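Long-range contacts in spermidine synthase (Corynebacterium glutamicum ATCC 13032, PDB 3GJY), which probably transfers an aminopropyl group from decarboxylated S-adenosylmethionine to putrescine, making spermidine: residues Y31-L36 and S49-P54; E153-A158 and E184-G189; T247-S252 and A271-E276. All blocks are in the same frame, centred on the assembly; numbering follows the deposited sequence. Where two conformers were deposited one is given.

Along the chain the three contacts follow one another, each closing before the next opens. Contact 1 lies in the small antiparallel sheet near the N-terminus; contacts 2 and 3 lie at the margins of the AdoMet-dependent transferase domain, built on a mixed sheet. Centres of contacts 1 and 3 are about 34 Å apart, on opposite sides of the chain's centre. Contacts 2 and 3 are closer, about 24 Å between centres and about 8 Å between nearest atoms. Contact 2 packs helix 180-189 against the loop entering strand 160-165; contact 3 ties the segment after strand 238-245 to edge strand 272-274. The three therefore fasten separate parts of the fold, with no touch between them.

Contact 1 of 3, residues Y31-L36 and S49-P54; sequences YSVIEL and SINGVP
In N51 the side chain leaves with CG anti to its own carbonyl carbon (chi1 -60°), which turns the amide back across the strand gap to S32 and V33. In I50 it is CG2 that stands anti to the backbone N, and this methyl meets S32, 3.4 Å from CB. N51 OD1 accepts the backbone N-H of V33 at 3.0 Å, the donor tilted 35° from the amide's carbonyl plane, while the amide lies obliquely against CB of S32, with ND2 3.4 Å from that carbon. The N51 backbone returns the bond, its N lying 2.8 Å from V33 O in the carbonyl plane, so the asparagine holds V33 through both main chain and side chain. Further along, I34 and I50 form a non-hydrogen-bonded antiparallel pair, followed by the hydrogen-bonded pair E35 and S49, where S49 N reaches E35 O at 2.9 Å and E35 N bonds back to S49 O. N51 and G52 are the central residues of a type I' turn from I50 to V53, the tight connection of a two-residue beta hairpin. One water donates to V33 O and accepts from G52 N, 2.8 Å away, linking the turn to the neighbouring strand. Strand 33-38 lies between strand 45-50 and strand 25-28, where T26 binds the E35 carboxylate; on the I34 and I50 face helix 123-132 covers the sheet, L128 touching I34 and L125 touching I50.

Contact 2 of 3, residues E153-A158 and E184-G189; sequences ESFTPA and EHCHRG
R188 grips the backbone of F155 side-on, NE and NH2 both donating to F155 O, in the AdoMet-dependent transferase fold, where helix 180-189 packs on the loop leading into strand 160-165. NE lies 2.9 Å from F155 O and NH2 3.0 Å. The acceptor is in the guanidinium plane, and NH2 comes in on a lone pair of the carbonyl. A bend at chi3 (67°) turns an otherwise extended chain so that NE and NH2 both face that oxygen. The F155 side chain points at the helix backbone: its ring edge carries CD2 to 3.5 Å from H185 O, which lies in the ring plane, and CB rests on G189 CA. Beside the arginine, the H185 ring spreads flat under the backbone of E153, with E153 CA 3.8 Å from the ring centroid and only 9° off the normal, a CH-pi contact; E153 CG lies over the same ring. At the end of the helix the loop meets the main chain: G189 CA points its hydrogen at T156 O, and P157 CA does likewise to R188 O. R149 holds the E153 carboxylate by a salt bridge, while I163 of strand 160-165 backs both F155 and C186. A158 N bonds to R188 O at 3.3 Å, where a water also donates to the same oxygen.

Contact 3 of 3, residues T247-S252 and A271-E276; sequences TEFFSS and AQYKDE
The edge strand 272-274 and the N-cap that follows it catch the loop after strand 238-245 through two side chains, Y273 and D275. Y273 gives its hydroxyl hydrogen to the backbone carbonyl of F250, OH to O 2.7 Å, with the acceptor lying in the plane of the phenol ring. CG of Y273 stands anti to the backbone N (chi1 173°), which extends the ring toward the loop, and its OH also touches CB of F249 at 3.5 Å. D275 is the N-cap of helix 276-282: its OD1 accepts from W278 N, while OD2 takes the S252 N-H at 2.9 Å on its anti side, 23° out of the carboxylate plane. One carboxylate therefore serves both the helix start and the loop. Strand 272-274 is the outermost strand of the mixed sheet, paired with strand 222-227, and helix 255-264 puts I260 against both F250 and Y273. Waters bridge the two segments as well: one beside S252 OG accepts from D275 N at 3.0 Å, a second donates to Y273 O and also meets S252 OG, and a third accepts from E276 N, 3.0 Å away, and lies 3.1 Å from F250 O.

Contact 1 of 3, residues Y31-L36 and S49-P54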
loop_
_atom_site.group_PDB
_atom_site.type_symbol
_atom_site.label_atom_id
_atom_site.label_comp_id
_atom_site.label_asym_id
_atom_site.label_seq_id
_atom_site.Cartn_x
_atom_site.Cartn_y
_atom_site.Cartn_z
ATOM N N TYR A 31 -8.126 -10.701 -15.142
ATOM C CA TYR A 31 -8.564 -9.298 -15.254
ATOM C C TYR A 31 -7.539 -8.418 -15.971
ATOM O O TYR A 31 -7.806 -7.240 -16.222
ATOM C CB TYR A 31 -8.810 -8.678 -13.884
ATOM C CG TYR A 31 -10.075 -9.140 -13.213
ATOM C CD1 TYR A 31 -11.270 -8.430 -13.375
ATOM C CD2 TYR A 31 -10.083 -10.286 -12.407
ATOM C CE1 TYR A 31 -12.437 -8.845 -12.742
ATOM C CE2 TYR A 31 -11.229 -10.716 -11.784
ATOM C CZ TYR A 31 -12.409 -9.979 -11.961
ATOM O OH TYR A 31 -13.549 -10.370 -11.337
ATOM N N SER A 32 -6.378 -8.964 -16.320
ATOM C CA SER A 32 -5.316 -8.139 -16.899
ATOM C C SER A 32 -4.389 -8.954 -17.746
ATOM O O SER A 32 -4.261 -10.165 -17.534
ATOM C CB SER A 32 -4.463 -7.499 -15.807
ATOM O OG SER A 32 -3.614 -8.468 -15.223
ATOM N N VAL A 33 -3.726 -8.296 -18.697
ATOM C CA VAL A 33 -2.593 -8.941 -19.377
ATOM C C VAL A 33 -1.343 -8.687 -18.553
ATOM O O VAL A 33 -1.071 -7.551 -18.130
ATOM C CB VAL A 33 -2.405 -8.522 -20.854
ATOM C CG1 VAL A 33 -3.683 -8.778 -21.643
ATOM C CG2 VAL A 33 -1.961 -7.070 -21.006
ATOM N N ILE A 34 -0.596 -9.747 -18.297
ATOM C CA ILE A 34 0.576 -9.678 -17.417
ATOM C C ILE A 34 1.839 -9.886 -18.258
ATOM O O ILE A 34 1.947 -10.914 -18.930
ATOM C CB ILE A 34 0.496 -10.783 -16.340
ATOM C CG1 ILE A 34 -0.807 -10.669 -15.537
ATOM C CG2 ILE A 34 1.707 -10.705 -15.409
ATOM C CD1 ILE A 34 -1.263 -11.992 -14.926
ATOM N N GLU A 35 2.780 -8.945 -18.197
ATOM C CA GLU A 35 4.031 -9.087 -18.947
ATOM C C GLU A 35 5.207 -9.201 -18.001
ATOM O O GLU A 35 5.341 -8.424 -17.063
ATOM C CB GLU A 35 4.247 -7.928 -19.920
ATOM C CG GLU A 35 5.435 -8.128 -20.839
ATOM C CD GLU A 35 5.067 -8.908 -22.059
ATOM O OE1 GLU A 35 3.846 -9.040 -22.302
ATOM O OE2 GLU A 35 5.987 -9.366 -22.773
ATOM N N LEU A 36 6.045 -10.215 -18.248
ATOM C CA LEU A 36 7.250 -10.415 -17.450
ATOM C C LEU A 36 8.448 -10.138 -18.325
ATOM O O LEU A 36 8.584 -10.743 -19.392
ATOM C CB LEU A 36 7.303 -11.854 -16.927
ATOM C CG LEU A 36 6.044 -12.365 -16.196
ATOM C CD1 LEU A 36 6.275 -13.769 -15.693
ATOM C CD2 LEU A 36 5.577 -11.438 -15.034
ATOM N N SER A 49 4.581 -6.187 -15.387
ATOM C CA SER A 49 3.635 -5.155 -15.838
ATOM C C SER A 49 2.246 -5.741 -15.943
ATOM O O SER A 49 2.075 -6.940 -16.209
ATOM C CB SER A 49 4.009 -4.581 -17.205
ATOM O OG SER A 49 5.298 -4.008 -17.114
ATOM N N ILE A 50 1.269 -4.888 -15.698
ATOM C CA ILE A 50 -0.142 -5.280 -15.680
ATOM C C ILE A 50 -0.889 -4.285 -16.562
ATOM O O ILE A 50 -0.846 -3.057 -16.328
ATOM C CB ILE A 50 -0.663 -5.258 -14.221
ATOM C CG1 ILE A 50 0.108 -6.264 -13.351
ATOM C CG2 ILE A 50 -2.097 -5.652 -14.187
ATOM C CD1 ILE A 50 -0.145 -6.168 -11.860
ATOM N N ASN A 51 -1.540 -4.798 -17.602
ATOM C CA ASN A 51 -2.188 -3.944 -18.592
ATOM C C ASN A 51 -1.253 -2.853 -19.124
ATOM O O ASN A 51 -1.677 -1.704 -19.328
ATOM C CB ASN A 51 -3.491 -3.353 -18.027
ATOM C CG ASN A 51 -4.452 -4.421 -17.647
ATOM O OD1 ASN A 51 -4.563 -5.428 -18.351
ATOM N ND2 ASN A 51 -5.088 -4.260 -16.500
ATOM N N GLY A 52 0.011 -3.223 -19.333
ATOM C CA GLY A 52 0.985 -2.301 -19.900
ATOM C C GLY A 52 1.607 -1.326 -18.925
ATOM O O GLY A 52 2.439 -0.509 -19.340
ATOM N N VAL A 53 1.217 -1.382 -17.649
ATOM C CA VAL A 53 1.763 -0.470 -16.630
ATOM C C VAL A 53 2.759 -1.265 -15.786
ATOM O O VAL A 53 2.394 -2.273 -15.165
ATOM C CB VAL A 53 0.633 0.046 -15.682
ATOM C CG1 VAL A 53 1.172 1.035 -14.627
ATOM C CG2 VAL A 53 -0.470 0.726 -16.502
ATOM N N PRO A 54 4.018 -0.811 -15.727
ATOM C CA PRO A 54 4.962 -1.433 -14.778
ATOM C C PRO A 54 4.341 -1.485 -13.378
ATOM O O PRO A 54 3.801 -0.479 -12.905
ATOM C CB PRO A 54 6.150 -0.470 -14.789
ATOM C CG PRO A 54 6.051 0.247 -16.140
ATOM C CD PRO A 54 4.581 0.348 -16.447
HETATM O O HOH W 1 1.152 -5.790 -19.117
HETATM O O HOH W 2 7.075 -5.994 -17.626
#

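Contact 2 of 3, residues E153-A158 and E184-G189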
loop_
_atom_site.group_PDB
_atom_site.type_symbol
_atom_site.label_atom_id
_atom_site.label_comp_id
_atom_site.label_asym_id
_atom_site.label_seq_id
_atom_site.Cartn_x
_atom_site.Cartn_y
_atom_site.Cartn_z
ATOM N N GLU A 153 -15.126 -5.404 4.360
ATOM C CA GLU A 153 -16.431 -5.345 5.031
ATOM C C GLU A 153 -16.619 -6.474 6.022
ATOM O O GLU A 153 -17.400 -6.317 6.990
ATOM C CB GLU A 153 -17.559 -5.421 4.005
ATOM C CG GLU A 153 -17.613 -4.182 3.138
ATOM C CD GLU A 153 -18.760 -4.145 2.158
ATOM O OE1 GLU A 153 -19.664 -5.006 2.265
ATOM O OE2 GLU A 153 -18.757 -3.255 1.283
ATOM N N SER A 154 -15.935 -7.608 5.799
ATOM C CA SER A 154 -16.067 -8.717 6.739
ATOM C C SER A 154 -15.023 -8.765 7.850
ATOM O O SER A 154 -15.060 -9.663 8.691
ATOM C CB SER A 154 -16.151 -10.061 6.002
ATOM O OG SER A 154 -17.478 -10.274 5.554
ATOM N N PHE A 155 -14.105 -7.772 7.901
ATOM C CA PHE A 155 -13.126 -7.754 8.985
ATOM C C PHE A 155 -13.855 -7.835 10.329
ATOM O O PHE A 155 -14.809 -7.079 10.579
ATOM C CB PHE A 155 -12.334 -6.431 9.004
ATOM C CG PHE A 155 -11.304 -6.247 7.900
ATOM C CD1 PHE A 155 -10.729 -7.315 7.214
ATOM C CD2 PHE A 155 -10.890 -4.954 7.608
ATOM C CE1 PHE A 155 -9.758 -7.078 6.216
ATOM C CE2 PHE A 155 -9.929 -4.711 6.634
ATOM C CZ PHE A 155 -9.370 -5.770 5.934
ATOM N N THR A 156 -13.354 -8.691 11.211
ATOM C CA THR A 156 -13.815 -8.707 12.606
ATOM C C THR A 156 -12.854 -7.852 13.479
ATOM O O THR A 156 -11.741 -7.478 13.055
ATOM C CB THR A 156 -13.880 -10.145 13.138
ATOM O OG1 THR A 156 -12.581 -10.732 13.052
ATOM C CG2 THR A 156 -14.848 -10.991 12.331
ATOM N N PRO A 157 -13.268 -7.513 14.699
ATOM C CA PRO A 157 -12.431 -6.617 15.484
ATOM C C PRO A 157 -11.049 -7.120 15.821
ATOM O O PRO A 157 -10.849 -8.281 16.170
ATOM C CB PRO A 157 -13.247 -6.397 16.757
ATOM C CG PRO A 157 -14.634 -6.584 16.314
ATOM C CD PRO A 157 -14.574 -7.747 15.357
ATOM N N ALA A 158 -10.073 -6.227 15.678
ATOM C CA ALA A 158 -8.694 -6.508 16.122
ATOM C C ALA A 158 -8.168 -7.804 15.520
ATOM O O ALA A 158 -7.510 -8.615 16.185
ATOM C CB ALA A 158 -8.629 -6.544 17.652
ATOM N N GLU A 184 -13.981 3.004 7.928
ATOM C CA GLU A 184 -14.587 2.479 9.160
ATOM C C GLU A 184 -14.422 0.961 9.252
ATOM O O GLU A 184 -14.175 0.426 10.359
ATOM C CB GLU A 184 -16.093 2.817 9.275
ATOM C CG GLU A 184 -16.383 4.313 9.561
ATOM C CD GLU A 184 -16.183 4.764 11.041
ATOM O OE1 GLU A 184 -15.543 4.050 11.862
ATOM O OE2 GLU A 184 -16.661 5.883 11.366
ATOM N N HIS A 185 -14.564 0.257 8.122
ATOM C CA HIS A 185 -14.315 -1.180 8.129
ATOM C C HIS A 185 -12.857 -1.489 8.499
ATOM O O HIS A 185 -12.590 -2.387 9.305
ATOM C CB HIS A 185 -14.684 -1.801 6.797
ATOM C CG HIS A 185 -16.156 -1.884 6.574
ATOM N ND1 HIS A 185 -16.810 -1.356 5.477
ATOM C CD2 HIS A 185 -17.115 -2.388 7.380
ATOM C CE1 HIS A 185 -18.112 -1.618 5.591
ATOM N NE2 HIS A 185 -18.310 -2.233 6.736
ATOM N N CYS A 186 -11.938 -0.738 7.901
ATOM C CA CYS A 186 -10.505 -0.891 8.220
ATOM C C CYS A 186 -10.222 -0.623 9.682
ATOM O O CYS A 186 -9.508 -1.388 10.319
ATOM C CB CYS A 186 -9.653 0.017 7.321
ATOM S SG CYS A 186 -9.632 -0.489 5.604
ATOM N N HIS A 187 -10.839 0.428 10.227
ATOM C CA HIS A 187 -10.638 0.752 11.637
ATOM C C HIS A 187 -11.126 -0.366 12.574
ATOM O O HIS A 187 -10.434 -0.764 13.512
ATOM C CB HIS A 187 -11.283 2.097 11.963
ATOM C CG HIS A 187 -10.988 2.571 13.341
ATOM N ND1 HIS A 187 -11.682 2.146 14.450
ATOM C CD2 HIS A 187 -10.024 3.404 13.790
ATOM C CE1 HIS A 187 -11.158 2.703 15.527
ATOM N NE2 HIS A 187 -10.153 3.473 15.157
ATOM N N ARG A 188 -12.318 -0.916 12.284
ATOM C CA ARG A 188 -12.797 -2.028 13.064
ATOM C C ARG A 188 -11.830 -3.209 13.017
ATOM O O ARG A 188 -11.560 -3.837 14.043
ATOM C CB ARG A 188 -14.160 -2.484 12.562
ATOM C CG ARG A 188 -14.745 -3.657 13.400
ATOM C CD ARG A 188 -16.140 -4.070 12.860
ATOM N NE ARG A 188 -15.992 -4.649 11.534
ATOM C CZ ARG A 188 -16.326 -4.064 10.384
ATOM N NH1 ARG A 188 -16.967 -2.895 10.347
ATOM N NH2 ARG A 188 -16.037 -4.676 9.235
ATOM N N GLY A 189 -11.324 -3.534 11.827
ATOM C CA GLY A 189 -10.435 -4.702 11.727
ATOM C C GLY A 189 -9.100 -4.514 12.419
ATOM O O GLY A 189 -8.489 -5.498 12.785
HETATM O O HOH W 3 -10.550 -3.205 16.594
#

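Contact 3 of 3, residues T247-S252 and A271-E276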
loop_
_atom_site.group_PDB
_atom_site.type_symbol
_atom_site.label_atom_id
_atom_site.label_comp_id
_atom_site.label_asym_id
_atom_site.label_seq_id
_atom_site.Cartn_x
_atom_site.Cartn_y
_atom_site.Cartn_z
ATOM N N THR A 247 -2.813 5.801 16.999
ATOM C CA THR A 247 -1.504 6.100 17.588
ATOM C C THR A 247 -0.936 7.362 16.919
ATOM O O THR A 247 -1.012 7.504 15.697
ATOM C CB THR A 247 -0.542 4.906 17.360
ATOM O OG1 THR A 247 -1.107 3.726 17.929
ATOM C CG2 THR A 247 0.864 5.145 17.971
ATOM N N GLU A 248 -0.410 8.298 17.729
ATOM C CA GLU A 248 0.245 9.482 17.180
ATOM C C GLU A 248 1.394 9.146 16.237
ATOM O O GLU A 248 2.161 8.238 16.508
ATOM C CB GLU A 248 0.797 10.357 18.321
ATOM C CG GLU A 248 -0.266 10.944 19.181
ATOM C CD GLU A 248 0.288 11.898 20.190
ATOM O OE1 GLU A 248 0.783 12.970 19.782
ATOM O OE2 GLU A 248 0.210 11.570 21.386
ATOM N N PHE A 249 1.472 9.869 15.125
ATOM C CA PHE A 249 2.606 9.793 14.223
ATOM C C PHE A 249 3.709 10.720 14.699
ATOM O O PHE A 249 3.466 11.690 15.447
ATOM C CB PHE A 249 2.160 10.147 12.803
ATOM C CG PHE A 249 1.292 9.076 12.173
ATOM C CD1 PHE A 249 1.850 7.843 11.789
ATOM C CD2 PHE A 249 -0.065 9.246 12.072
ATOM C CE1 PHE A 249 1.053 6.840 11.242
ATOM C CE2 PHE A 249 -0.861 8.247 11.509
ATOM C CZ PHE A 249 -0.300 7.039 11.126
ATOM N N PHE A 250 4.920 10.439 14.252
ATOM C CA PHE A 250 6.082 11.240 14.651
ATOM C C PHE A 250 5.910 12.693 14.172
ATOM O O PHE A 250 5.305 12.977 13.125
ATOM C CB PHE A 250 7.371 10.569 14.142
ATOM C CG PHE A 250 7.586 9.187 14.725
ATOM C CD1 PHE A 250 7.834 9.023 16.086
ATOM C CD2 PHE A 250 7.515 8.062 13.922
ATOM C CE1 PHE A 250 8.028 7.745 16.636
ATOM C CE2 PHE A 250 7.708 6.779 14.462
ATOM C CZ PHE A 250 7.974 6.635 15.813
ATOM N N SER A 251 6.398 13.627 14.974
ATOM C CA SER A 251 6.385 15.019 14.573
ATOM C C SER A 251 7.574 15.296 13.691
ATOM O O SER A 251 8.588 14.606 13.791
ATOM C CB SER A 251 6.477 15.914 15.797
ATOM O OG SER A 251 5.243 15.938 16.485
ATOM N N SER A 252 7.439 16.312 12.849
ATOM C CA SER A 252 8.500 16.717 11.963
ATOM C C SER A 252 9.793 17.048 12.689
ATOM O O SER A 252 10.870 16.818 12.151
ATOM C CB SER A 252 8.039 17.865 11.065
ATOM O OG SER A 252 7.458 17.286 9.905
ATOM N N ALA A 271 11.961 11.895 -1.272
ATOM C CA ALA A 271 10.596 12.176 -0.811
ATOM C C ALA A 271 10.592 12.905 0.512
ATOM O O ALA A 271 11.641 13.067 1.131
ATOM C CB ALA A 271 9.803 10.887 -0.688
ATOM N N GLN A 272 9.407 13.341 0.932
ATOM C CA GLN A 272 9.238 14.142 2.151
ATOM C C GLN A 272 8.203 13.460 3.061
ATOM O O GLN A 272 7.152 13.019 2.593
ATOM C CB GLN A 272 8.726 15.550 1.787
ATOM C CG GLN A 272 9.760 16.355 0.967
ATOM C CD GLN A 272 9.228 17.608 0.293
ATOM O OE1 GLN A 272 8.024 17.894 0.287
ATOM N NE2 GLN A 272 10.142 18.352 -0.330
ATOM N N TYR A 273 8.517 13.409 4.347
ATOM C CA TYR A 273 7.578 13.011 5.386
ATOM C C TYR A 273 6.862 14.263 5.891
ATOM O O TYR A 273 7.499 15.277 6.196
ATOM C CB TYR A 273 8.327 12.364 6.552
ATOM C CG TYR A 273 7.449 12.067 7.756
ATOM C CD1 TYR A 273 6.490 11.051 7.711
ATOM C CD2 TYR A 273 7.546 12.822 8.935
ATOM C CE1 TYR A 273 5.682 10.780 8.797
ATOM C CE2 TYR A 273 6.733 12.547 10.039
ATOM C CZ TYR A 273 5.795 11.530 9.964
ATOM O OH TYR A 273 4.983 11.231 11.035
ATOM N N LYS A 274 5.535 14.184 5.973
ATOM C CA LYS A 274 4.744 15.305 6.478
ATOM C C LYS A 274 3.915 14.825 7.648
ATOM O O LYS A 274 3.181 13.812 7.566
ATOM C CB LYS A 274 3.792 15.842 5.392
ATOM C CG LYS A 274 4.432 16.226 4.055
ATOM C CD LYS A 274 5.416 17.380 4.189
ATOM C CE LYS A 274 5.703 17.996 2.849
ATOM N NZ LYS A 274 6.830 18.947 3.017
ATOM N N ASP A 275 3.998 15.583 8.730
ATOM C CA ASP A 275 3.363 15.187 9.977
ATOM C C ASP A 275 1.888 15.585 10.004
ATOM O O ASP A 275 1.361 16.199 9.047
ATOM C CB ASP A 275 4.166 15.686 11.208
ATOM C CG ASP A 275 4.125 17.201 11.424
ATOM O OD1 ASP A 275 3.322 17.932 10.799
ATOM O OD2 ASP A 275 4.907 17.629 12.301
ATOM N N GLU A 276 1.212 15.210 11.078
ATOM C CA GLU A 276 -0.237 15.471 11.179
ATOM C C GLU A 276 -0.612 16.952 11.052
ATOM O O GLU A 276 -1.598 17.270 10.377
ATOM C CB GLU A 276 -0.787 14.920 12.487
ATOM C CG GLU A 276 -2.260 15.142 12.636
ATOM C CD GLU A 276 -2.830 14.489 13.858
ATOM O OE1 GLU A 276 -2.238 13.534 14.371
ATOM O OE2 GLU A 276 -3.882 14.961 14.343
HETATM O O HOH W 4 0.234 12.531 14.805
HETATM O O HOH W 5 2.358 13.802 13.467
HETATM O O HOH W 6 5.698 18.064 8.385
HETATM O O HOH W 7 8.934 15.982 8.257
#